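NADH dehydrogenase, putative (PDB 5JWC) probably oxidises NADH and passes its electrons through bound FAD to ubiquinone, as a single-polypeptide type II NADH dehydrogenase of the malaria parasite. Local coordinates at residues A[199-204]-A[228-233]; A[152-157]-A[293-298]; A[350-355]-A[409-414]. One frame throughout, in Å; residues are numbered along the deposited sequence.

Contact 1. Residues A[199-204]-A[228-233]; sequences TGVEVT and ISIIEG. With FAD (flavin-adenine dinucleotide), chain C.
I230 lays its CD1 methyl across the first turns of helix 198-218, overlapping G200, V201 and T204 together. The ethyl branch is fully extended, with CG1 anti to the backbone N (chi1 -178°), and this carries CD1 out from the strand to 3.8 Å from G200 O. The same methyl lies 4.0 Å from V201 CG2 and 3.7 Å from T204 OG1. The hydroxyl it meets is already engaged: T204 OG1 donates a hydrogen bond of 2.8 Å to G200 O one turn back. G200 O thus accepts twice, from T204 N at 3.1 Å and from T204 OG1 on the other face of its carbonyl plane, which fixes the rotation of the threonine. With OG1 turned back beside its own N (chi1 -59°), T204 CG2 is left to meet I228 CG2 at 3.8 Å, the two methyls touching as the side chains pass in contrary directions. No hydrogen bond crosses between the segments; the join is buried packing, part of it methyl against hydrogen-bonded oxygens. At the near end of the helix, T199 OG1 approaches the FAD methyl C7M at 3.4 Å. G200 is the last glycine of a GxGxxG sequence, so the pairing matches the beta-alpha-beta unit of a Rossmann-type dinucleotide fold, here probably the one for NADH. Segment 199-204 runs nearly antiparallel to strand 228-232, at 175° and 9.4 Å between axes. Helix 243-255 closes over V201, T204 and I230 through F253, while the strand is bonded on its two edges to strands 190-194 and 259-262.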
loop_
_atom_site.group_PDB
_atom_site.type_symbol
_atom_site.label_atom_id
_atom_site.label_comp_id
_atom_site.label_asym_id
_atom_site.label_seq_id
_atom_site.Cartn_x
_atom_site.Cartn_y
_atom_site.Cartn_z
ATOM N N THR A 199 -12.292 -15.920 11.626
ATOM C CA THR A 199 -11.269 -14.900 11.424
ATOM C C THR A 199 -9.983 -15.191 12.192
ATOM O O THR A 199 -8.895 -15.191 11.601
ATOM C CB THR A 199 -11.760 -13.525 11.824
ATOM O OG1 THR A 199 -12.843 -13.171 10.965
ATOM C CG2 THR A 199 -10.635 -12.509 11.656
ATOM N N GLY A 200 -10.113 -15.437 13.494
ATOM C CA GLY A 200 -8.974 -15.785 14.329
ATOM C C GLY A 200 -8.231 -17.001 13.793
ATOM O O GLY A 200 -7.001 -17.022 13.715
ATOM N N VAL A 201 -8.987 -18.012 13.399
ATOM C CA VAL A 201 -8.401 -19.222 12.854
ATOM C C VAL A 201 -7.655 -18.926 11.551
ATOM O O VAL A 201 -6.524 -19.373 11.374
ATOM C CB VAL A 201 -9.482 -20.307 12.616
ATOM C CG1 VAL A 201 -8.954 -21.383 11.696
ATOM C CG2 VAL A 201 -9.925 -20.899 13.956
ATOM N N GLU A 202 -8.269 -18.154 10.653
ATOM C CA GLU A 202 -7.632 -17.877 9.363
ATOM C C GLU A 202 -6.396 -16.974 9.486
ATOM O O GLU A 202 -5.412 -17.178 8.781
ATOM C CB GLU A 202 -8.646 -17.285 8.390
ATOM C CG GLU A 202 -9.685 -18.361 7.972
ATOM C CD GLU A 202 -10.628 -17.911 6.872
ATOM O OE1 GLU A 202 -11.338 -16.900 7.079
ATOM O OE2 GLU A 202 -10.648 -18.569 5.795
ATOM N N VAL A 203 -6.450 -15.987 10.372
ATOM C CA VAL A 203 -5.280 -15.142 10.620
ATOM C C VAL A 203 -4.123 -15.975 11.153
ATOM O O VAL A 203 -2.991 -15.823 10.716
ATOM C CB VAL A 203 -5.601 -14.002 11.613
ATOM C CG1 VAL A 203 -4.307 -13.280 12.073
ATOM C CG2 VAL A 203 -6.599 -13.030 10.980
ATOM N N THR A 204 -4.419 -16.871 12.093
ATOM C CA THR A 204 -3.399 -17.746 12.664
ATOM C C THR A 204 -2.779 -18.641 11.576
ATOM O O THR A 204 -1.562 -18.777 11.493
ATOM C CB THR A 204 -3.999 -18.617 13.820
ATOM O OG1 THR A 204 -4.534 -17.761 14.841
ATOM C CG2 THR A 204 -2.937 -19.519 14.442
ATOM N N ILE A 228 3.280 -18.949 17.784
ATOM C CA ILE A 228 1.928 -18.451 17.647
ATOM C C ILE A 228 0.997 -19.190 18.588
ATOM O O ILE A 228 1.042 -20.423 18.657
ATOM C CB ILE A 228 1.358 -18.650 16.245
ATOM C CG1 ILE A 228 2.318 -18.219 15.159
ATOM C CG2 ILE A 228 0.029 -17.913 16.092
ATOM C CD1 ILE A 228 1.741 -18.552 13.772
ATOM N N SER A 229 0.129 -18.441 19.266
ATOM C CA SER A 229 -0.901 -19.034 20.100
ATOM C C SER A 229 -2.252 -18.511 19.642
ATOM O O SER A 229 -2.364 -17.343 19.293
ATOM C CB SER A 229 -0.676 -18.686 21.580
ATOM O OG SER A 229 0.599 -19.115 22.021
ATOM N N ILE A 230 -3.276 -19.358 19.655
ATOM C CA ILE A 230 -4.641 -18.883 19.445
ATOM C C ILE A 230 -5.456 -19.155 20.706
ATOM O O ILE A 230 -5.357 -20.223 21.304
ATOM C CB ILE A 230 -5.294 -19.520 18.182
ATOM C CG1 ILE A 230 -6.708 -18.967 17.953
ATOM C CG2 ILE A 230 -5.291 -21.035 18.245
ATOM C CD1 ILE A 230 -7.313 -19.413 16.609
ATOM N N ILE A 231 -6.231 -18.164 21.125
ATOM C CA ILE A 231 -6.924 -18.224 22.400
ATOM C C ILE A 231 -8.429 -18.200 22.184
ATOM O O ILE A 231 -8.947 -17.312 21.491
ATOM C CB ILE A 231 -6.503 -17.053 23.295
ATOM C CG1 ILE A 231 -5.020 -17.181 23.652
ATOM C CG2 ILE A 231 -7.356 -16.999 24.563
ATOM C CD1 ILE A 231 -4.261 -15.907 23.475
ATOM N N GLU A 232 -9.127 -19.169 22.775
ATOM C CA GLU A 232 -10.561 -19.314 22.542
ATOM C C GLU A 232 -11.275 -19.809 23.815
ATOM O O GLU A 232 -10.854 -20.786 24.424
ATOM C CB GLU A 232 -10.794 -20.260 21.356
ATOM C CG GLU A 232 -12.220 -20.805 21.187
ATOM C CD GLU A 232 -13.291 -19.731 21.130
ATOM O OE1 GLU A 232 -13.021 -18.612 20.615
ATOM O OE2 GLU A 232 -14.409 -20.001 21.630
ATOM N N GLY A 233 -12.348 -19.126 24.203
ATOM C CA GLY A 233 -13.079 -19.453 25.419
ATOM C C GLY A 233 -13.684 -20.852 25.480
ATOM O O GLY A 233 -13.639 -21.501 26.529
HETATM P PA FAD C . -19.970 -3.485 6.634
HETATM O O1A FAD C . -18.923 -3.487 7.710
HETATM O O2A FAD C . -19.672 -4.395 5.496
HETATM O O5B FAD C . -20.216 -1.987 6.097
HETATM C C5B FAD C . -20.552 -0.930 6.966
HETATM C C4B FAD C . -20.294 0.355 6.196
HETATM O O4B FAD C . -20.854 1.443 6.903
HETATM C C3B FAD C . -18.795 0.631 6.051
HETATM O O3B FAD C . -18.556 1.136 4.755
HETATM C C2B FAD C . -18.549 1.751 7.038
HETATM O O2B FAD C . -17.490 2.574 6.609
HETATM C C1B FAD C . -19.890 2.471 6.953
HETATM N N9A FAD C . -20.216 3.325 8.098
HETATM C C8A FAD C . -19.917 3.119 9.424
HETATM N N7A FAD C . -20.434 4.157 10.127
HETATM C C5A FAD C . -21.052 5.005 9.276
HETATM C C6A FAD C . -21.729 6.198 9.479
HETATM N N6A FAD C . -21.925 6.657 10.714
HETATM N N1A FAD C . -22.276 6.847 8.396
HETATM C C2A FAD C . -22.144 6.315 7.126
HETATM N N3A FAD C . -21.464 5.127 6.931
HETATM C C4A FAD C . -20.922 4.492 7.994
HETATM N N1 FAD C . -19.190 -12.929 6.485
HETATM C C2 FAD C . -19.473 -14.041 5.741
HETATM O O2 FAD C . -20.632 -14.263 5.408
HETATM N N3 FAD C . -18.468 -14.908 5.346
HETATM C C4 FAD C . -17.159 -14.677 5.679
HETATM O O4 FAD C . -16.282 -15.465 5.301
HETATM C C4X FAD C . -16.856 -13.543 6.424
HETATM N N5 FAD C . -15.556 -13.267 6.785
HETATM C C5X FAD C . -15.279 -12.125 7.529
HETATM C C6 FAD C . -13.973 -11.832 7.874
HETATM C C7 FAD C . -13.665 -10.700 8.620
HETATM C C7M FAD C . -12.223 -10.429 8.983
HETATM C C8 FAD C . -14.680 -9.837 9.013
HETATM C C8M FAD C . -14.373 -8.610 9.820
HETATM C C9 FAD C . -16.000 -10.128 8.663
HETATM C C9A FAD C . -16.301 -11.265 7.917
HETATM N N10 FAD C . -17.606 -11.556 7.559
HETATM C C10 FAD C . -17.879 -12.675 6.817
HETATM C "C1'" FAD C . -18.747 -10.688 8.002
HETATM C "C2'" FAD C . -19.101 -9.549 7.081
HETATM O "O2'" FAD C . -17.963 -8.758 6.879
HETATM C "C3'" FAD C . -20.135 -8.697 7.796
HETATM O "O3'" FAD C . -21.231 -9.481 8.212
HETATM C "C4'" FAD C . -20.573 -7.631 6.807
HETATM O "O4'" FAD C . -19.506 -6.721 6.717
HETATM C "C5'" FAD C . -21.845 -6.914 7.230
HETATM O "O5'" FAD C . -22.180 -6.012 6.196
HETATM P P FAD C . -22.665 -4.521 6.566
HETATM O O1P FAD C . -23.056 -3.801 5.296
HETATM O O2P FAD C . -23.764 -4.663 7.582
HETATM O O3P FAD C . -21.392 -3.845 7.309
#

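Contact 2. Residues A[152-157]-A[293-298]; sequences AYFVKD and LIWASG
Y153 N donates to L293 O at 2.8 Å in an almost perfectly straight bond (179° at the hydrogen), and W295 N returns one to Y153 O at 2.7 Å. These two bonds flank I294 and make a parallel bridge between Y153 and I294. Beyond it the strands part, and water fills in: one molecule accepts from V155 N at 2.9 Å and donates to W295 O, and a second donates to V155 O and to A296 O. The spreading backbones therefore stay linked through solvent. Side chains close the seam on both faces. On one, V155 CG2 presses on I294 CG2 at 3.4 Å, closer than carbons normally pack, the two branched chains crossing at a slant. On the other, F154 and W295 run alongside each other; the edge of the F154 ring, at CD1, meets W295 CB at 3.7 Å, and the ring planes stand at an oblique 63°. The W295 chi1 of -157° leads the indole away from segment 152-157. A152 CB packs on W295 CB at 4.1 Å and lies obliquely to the indole. V155 also belongs to the FAD pocket, and K156 to a magnesium site that includes A138. The contact adds 153-154, a short, weakly bonded edge strand, to the five-stranded parallel sheet of the probable NADH-binding Rossmann-type domain; strand 292-295 is next in, bonded on its far edge to strand 190-194. Helix 158-174 packs through I164 on Y153, V155 and I294; helix 148-151 lies against F154 and W295, and helix 198-218 against I294 and A296.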
loop_
_atom_site.group_PDB
_atom_site.type_symbol
_atom_site.label_atom_id
_atom_site.label_comp_id
_atom_site.label_asym_id
_atom_site.label_seq_id
_atom_site.Cartn_x
_atom_site.Cartn_y
_atom_site.Cartn_z
ATOM N N ALA A 152 -3.944 -3.985 21.596
ATOM C CA ALA A 152 -4.265 -5.047 20.637
ATOM C C ALA A 152 -4.520 -4.495 19.235
ATOM O O ALA A 152 -4.955 -3.353 19.090
ATOM C CB ALA A 152 -5.472 -5.831 21.106
ATOM N N TYR A 153 -4.262 -5.318 18.218
ATOM C CA TYR A 153 -4.603 -4.988 16.833
ATOM C C TYR A 153 -5.930 -5.652 16.444
ATOM O O TYR A 153 -6.075 -6.872 16.573
ATOM C CB TYR A 153 -3.494 -5.454 15.881
ATOM C CG TYR A 153 -2.226 -4.643 16.007
ATOM C CD1 TYR A 153 -1.878 -3.703 15.040
ATOM C CD2 TYR A 153 -1.383 -4.806 17.096
ATOM C CE1 TYR A 153 -0.732 -2.953 15.158
ATOM C CE2 TYR A 153 -0.229 -4.061 17.220
ATOM C CZ TYR A 153 0.092 -3.138 16.247
ATOM O OH TYR A 153 1.232 -2.388 16.368
ATOM N N PHE A 154 -6.884 -4.860 15.959
ATOM C CA PHE A 154 -8.150 -5.406 15.488
ATOM C C PHE A 154 -8.017 -5.901 14.048
ATOM O O PHE A 154 -7.030 -5.592 13.378
ATOM C CB PHE A 154 -9.260 -4.360 15.581
ATOM C CG PHE A 154 -9.503 -3.858 16.976
ATOM C CD1 PHE A 154 -9.239 -4.662 18.070
ATOM C CD2 PHE A 154 -10.006 -2.583 17.191
ATOM C CE1 PHE A 154 -9.463 -4.206 19.366
ATOM C CE2 PHE A 154 -10.232 -2.119 18.484
ATOM C CZ PHE A 154 -9.956 -2.937 19.573
ATOM N N VAL A 155 -9.009 -6.664 13.580
ATOM C CA VAL A 155 -9.017 -7.172 12.216
ATOM C C VAL A 155 -10.350 -6.910 11.564
ATOM O O VAL A 155 -11.092 -7.851 11.288
ATOM C CB VAL A 155 -8.769 -8.702 12.138
ATOM C CG1 VAL A 155 -8.276 -9.092 10.739
ATOM C CG2 VAL A 155 -7.787 -9.130 13.150
ATOM N N LYS A 156 -10.686 -5.655 11.310
ATOM C CA LYS A 156 -12.024 -5.417 10.789
ATOM C C LYS A 156 -12.020 -4.807 9.394
ATOM O O LYS A 156 -13.001 -4.935 8.664
ATOM C CB LYS A 156 -12.827 -4.545 11.749
ATOM C CG LYS A 156 -14.091 -5.259 12.256
ATOM C CD LYS A 156 -15.167 -4.266 12.622
ATOM C CE LYS A 156 -15.645 -3.594 11.360
ATOM N NZ LYS A 156 -17.055 -3.276 11.358
ATOM N N ASP A 157 -10.922 -4.162 9.008
ATOM C CA ASP A 157 -10.908 -3.496 7.704
ATOM C C ASP A 157 -9.510 -3.538 7.084
ATOM O O ASP A 157 -8.562 -4.049 7.684
ATOM C CB ASP A 157 -11.400 -2.040 7.834
ATOM C CG ASP A 157 -12.197 -1.564 6.612
ATOM O OD1 ASP A 157 -11.879 -1.961 5.455
ATOM O OD2 ASP A 157 -13.163 -0.788 6.824
ATOM N N LEU A 293 -0.385 -8.791 19.482
ATOM C CA LEU A 293 -1.662 -9.310 19.970
ATOM C C LEU A 293 -2.773 -8.929 19.001
ATOM O O LEU A 293 -3.017 -7.748 18.759
ATOM C CB LEU A 293 -1.985 -8.773 21.366
ATOM C CG LEU A 293 -3.300 -9.226 22.011
ATOM C CD1 LEU A 293 -3.311 -10.732 22.228
ATOM C CD2 LEU A 293 -3.489 -8.493 23.340
ATOM N N ILE A 294 -3.443 -9.934 18.448
ATOM C CA ILE A 294 -4.479 -9.705 17.455
ATOM C C ILE A 294 -5.845 -10.044 18.039
ATOM O O ILE A 294 -6.070 -11.161 18.504
ATOM C CB ILE A 294 -4.207 -10.526 16.184
ATOM C CG1 ILE A 294 -2.942 -10.005 15.509
ATOM C CG2 ILE A 294 -5.391 -10.462 15.202
ATOM C CD1 ILE A 294 -2.265 -11.007 14.590
ATOM N N TRP A 295 -6.749 -9.067 18.027
ATOM C CA TRP A 295 -8.081 -9.246 18.586
ATOM C C TRP A 295 -9.084 -9.522 17.462
ATOM O O TRP A 295 -9.528 -8.606 16.769
ATOM C CB TRP A 295 -8.493 -8.003 19.384
ATOM C CG TRP A 295 -9.549 -8.243 20.417
ATOM C CD1 TRP A 295 -10.908 -8.031 20.291
ATOM C CD2 TRP A 295 -9.341 -8.717 21.749
ATOM N NE1 TRP A 295 -11.544 -8.359 21.468
ATOM C CE2 TRP A 295 -10.604 -8.770 22.377
ATOM C CE3 TRP A 295 -8.210 -9.095 22.476
ATOM C CZ2 TRP A 295 -10.756 -9.193 23.693
ATOM C CZ3 TRP A 295 -8.370 -9.505 23.787
ATOM C CH2 TRP A 295 -9.627 -9.553 24.376
ATOM N N ALA A 296 -9.444 -10.789 17.279
ATOM C CA ALA A 296 -10.123 -11.181 16.051
ATOM C C ALA A 296 -11.629 -11.239 16.213
ATOM O O ALA A 296 -12.343 -11.494 15.249
ATOM C CB ALA A 296 -9.593 -12.538 15.560
ATOM N N SER A 297 -12.099 -10.958 17.423
ATOM C CA SER A 297 -13.487 -11.183 17.807
ATOM C C SER A 297 -14.156 -9.947 18.414
ATOM O O SER A 297 -13.501 -9.114 19.036
ATOM C CB SER A 297 -13.546 -12.347 18.804
ATOM O OG SER A 297 -12.572 -12.181 19.839
ATOM N N GLY A 298 -15.467 -9.828 18.216
ATOM C CA GLY A 298 -16.258 -8.840 18.928
ATOM C C GLY A 298 -16.886 -7.710 18.130
ATOM O O GLY A 298 -16.196 -6.863 17.549
HETATM O O HOH W 1 -11.289 -7.464 15.163
HETATM O O HOH W 2 -12.798 -9.366 12.993
#

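Contact 3. Residues A[350-355]-A[409-414]; sequences LLHEHT and YLFEID
A carboxylate gripping two successive backbone amides and a histidine ring pins the loop 350-355 to helix 409-414 in the helical insertion domain of PfNDH2. D414 OD1 accepts from L351 N at 2.8 Å, while OD2 takes H352 N at 2.9 Å on its syn lone pair and H352 ND1 at 2.7 Å from the anti side. For H352, chi1 of 77° swings the ring toward D414 and chi2 of -91° turns its ND1 edge to OD2. The imidazole plane stands 53° from the carboxylate. F411 then meets it T-shaped: the phenyl edge, at CD1, sits over the centre of one imidazole face, 3.4 Å from H352 CE1. Q385 gives D414 OD1 a further bond, and four donors in all would probably favour the charged carboxylate. Beside the polar grip, L351 CB packs on L410 CB at 3.8 Å and L351 CD1 on I413 CG2 at 3.6 Å. H407 of the same helix as D414 meets the H352 ring nearly perpendicularly. Helix 355-361 lies against L351 and L410 through I358, and helix 369-374 backs L410 and I413 through L372.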
loop_
_atom_site.group_PDB
_atom_site.type_symbol
_atom_site.label_atom_id
_atom_site.label_comp_id
_atom_site.label_asym_id
_atom_site.label_seq_id
_atom_site.Cartn_x
_atom_site.Cartn_y
_atom_site.Cartn_z
ATOM N N LEU A 350 -46.026 -11.033 14.296
ATOM C CA LEU A 350 -46.262 -12.172 15.176
ATOM C C LEU A 350 -47.421 -13.044 14.704
ATOM O O LEU A 350 -48.547 -12.574 14.531
ATOM C CB LEU A 350 -46.515 -11.682 16.601
ATOM C CG LEU A 350 -45.337 -10.953 17.246
ATOM C CD1 LEU A 350 -45.774 -10.132 18.457
ATOM C CD2 LEU A 350 -44.253 -11.954 17.651
ATOM N N LEU A 351 -47.122 -14.323 14.510
ATOM C CA LEU A 351 -48.114 -15.329 14.153
ATOM C C LEU A 351 -49.267 -15.301 15.149
ATOM O O LEU A 351 -50.441 -15.317 14.766
ATOM C CB LEU A 351 -47.476 -16.716 14.157
ATOM C CG LEU A 351 -46.578 -17.071 12.978
ATOM C CD1 LEU A 351 -45.852 -18.366 13.245
ATOM C CD2 LEU A 351 -47.390 -17.176 11.713
ATOM N N HIS A 352 -48.924 -15.268 16.433
ATOM C CA HIS A 352 -49.947 -15.455 17.449
ATOM C C HIS A 352 -50.885 -14.246 17.570
ATOM O O HIS A 352 -51.963 -14.365 18.144
ATOM C CB HIS A 352 -49.323 -15.823 18.806
ATOM C CG HIS A 352 -48.706 -14.686 19.563
ATOM N ND1 HIS A 352 -47.378 -14.339 19.432
ATOM C CD2 HIS A 352 -49.202 -13.895 20.544
ATOM C CE1 HIS A 352 -47.098 -13.342 20.264
ATOM N NE2 HIS A 352 -48.191 -13.061 20.946
ATOM N N GLU A 353 -50.500 -13.106 16.998
ATOM C CA GLU A 353 -51.404 -11.960 16.939
ATOM C C GLU A 353 -52.322 -12.041 15.739
ATOM O O GLU A 353 -53.132 -11.143 15.528
ATOM C CB GLU A 353 -50.629 -10.643 16.896
ATOM C CG GLU A 353 -49.904 -10.327 18.179
ATOM C CD GLU A 353 -49.162 -9.003 18.114
ATOM O OE1 GLU A 353 -48.973 -8.471 16.991
ATOM O OE2 GLU A 353 -48.778 -8.495 19.190
ATOM N N HIS A 354 -52.218 -13.122 14.967
ATOM C CA HIS A 354 -53.090 -13.321 13.812
ATOM C C HIS A 354 -53.658 -14.741 13.780
ATOM O O HIS A 354 -53.916 -15.303 12.716
ATOM C CB HIS A 354 -52.333 -13.007 12.511
ATOM C CG HIS A 354 -51.856 -11.590 12.426
ATOM N ND1 HIS A 354 -50.742 -11.133 13.100
ATOM C CD2 HIS A 354 -52.374 -10.511 11.787
ATOM C CE1 HIS A 354 -50.582 -9.843 12.865
ATOM N NE2 HIS A 354 -51.558 -9.440 12.073
ATOM N N THR A 355 -53.855 -15.308 14.966
ATOM C CA THR A 355 -54.290 -16.694 15.106
ATOM C C THR A 355 -55.559 -17.009 14.301
ATOM O O THR A 355 -55.565 -17.924 13.472
ATOM C CB THR A 355 -54.522 -17.037 16.590
ATOM O OG1 THR A 355 -53.402 -16.584 17.371
ATOM C CG2 THR A 355 -54.698 -18.543 16.778
ATOM N N TYR A 409 -49.071 -22.660 20.152
ATOM C CA TYR A 409 -48.136 -23.259 19.214
ATOM C C TYR A 409 -47.523 -22.184 18.315
ATOM O O TYR A 409 -46.312 -22.154 18.119
ATOM C CB TYR A 409 -48.829 -24.314 18.361
ATOM C CG TYR A 409 -47.894 -25.104 17.461
ATOM C CD1 TYR A 409 -46.876 -25.889 17.999
ATOM C CD2 TYR A 409 -48.054 -25.102 16.079
ATOM C CE1 TYR A 409 -46.031 -26.640 17.180
ATOM C CE2 TYR A 409 -47.215 -25.843 15.251
ATOM C CZ TYR A 409 -46.202 -26.609 15.805
ATOM O OH TYR A 409 -45.362 -27.345 14.978
ATOM N N LEU A 410 -48.375 -21.330 17.749
ATOM C CA LEU A 410 -47.910 -20.216 16.927
ATOM C C LEU A 410 -46.963 -19.331 17.726
ATOM O O LEU A 410 -45.936 -18.882 17.216
ATOM C CB LEU A 410 -49.078 -19.382 16.410
ATOM C CG LEU A 410 -50.062 -20.069 15.471
ATOM C CD1 LEU A 410 -51.181 -19.092 15.108
ATOM C CD2 LEU A 410 -49.388 -20.625 14.229
ATOM N N PHE A 411 -47.322 -19.082 18.980
ATOM C CA PHE A 411 -46.481 -18.311 19.869
ATOM C C PHE A 411 -45.090 -18.940 19.992
ATOM O O PHE A 411 -44.085 -18.224 20.070
ATOM C CB PHE A 411 -47.140 -18.189 21.246
ATOM C CG PHE A 411 -46.370 -17.346 22.223
ATOM C CD1 PHE A 411 -46.629 -15.998 22.351
ATOM C CD2 PHE A 411 -45.401 -17.916 23.037
ATOM C CE1 PHE A 411 -45.928 -15.224 23.252
ATOM C CE2 PHE A 411 -44.699 -17.148 23.938
ATOM C CZ PHE A 411 -44.962 -15.800 24.043
ATOM N N GLU A 412 -45.022 -20.269 20.017
ATOM C CA GLU A 412 -43.721 -20.930 20.119
ATOM C C GLU A 412 -42.903 -20.713 18.852
ATOM O O GLU A 412 -41.679 -20.563 18.918
ATOM C CB GLU A 412 -43.871 -22.432 20.403
ATOM C CG GLU A 412 -44.365 -22.755 21.823
ATOM C CD GLU A 412 -43.516 -22.096 22.914
ATOM O OE1 GLU A 412 -42.268 -22.183 22.836
ATOM O OE2 GLU A 412 -44.087 -21.495 23.857
ATOM N N ILE A 413 -43.566 -20.709 17.705
ATOM C CA ILE A 413 -42.865 -20.420 16.453
ATOM C C ILE A 413 -42.331 -18.975 16.440
ATOM O O ILE A 413 -41.183 -18.748 16.034
ATOM C CB ILE A 413 -43.759 -20.681 15.238
ATOM C CG1 ILE A 413 -44.319 -22.114 15.312
ATOM C CG2 ILE A 413 -42.973 -20.476 13.922
ATOM C CD1 ILE A 413 -45.268 -22.479 14.179
ATOM N N ASP A 414 -43.144 -18.018 16.897
ATOM C CA ASP A 414 -42.707 -16.625 17.009
ATOM C C ASP A 414 -41.460 -16.524 17.856
ATOM O O ASP A 414 -40.478 -15.884 17.479
ATOM C CB ASP A 414 -43.788 -15.742 17.634
ATOM C CG ASP A 414 -44.968 -15.522 16.713
ATOM O OD1 ASP A 414 -44.786 -15.545 15.486
ATOM O OD2 ASP A 414 -46.090 -15.316 17.223
#

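In the fold
Contacts 1 and 2 are parts of one parallel sheet and its covering helix, with centres 10 Å apart; 199-204 and 228-233 both lie within the chain loop that contact 2 closes. They touch directly: G200 CA is 3.5 Å from A296 CB, and V203 CG1 is 4.0 Å from I294 CD1. T199 and V155, one from each contact, both belong to the FAD pocket, T199 at the methyl-bearing end of the isoalloxazine. The side chain of I228 lies about 10 Å from a bound RYL-552 molecule. Contact 3 stands apart, its centre 41 Å from that of contact 1 and 40 Å from that of contact 2, in the helical insertion.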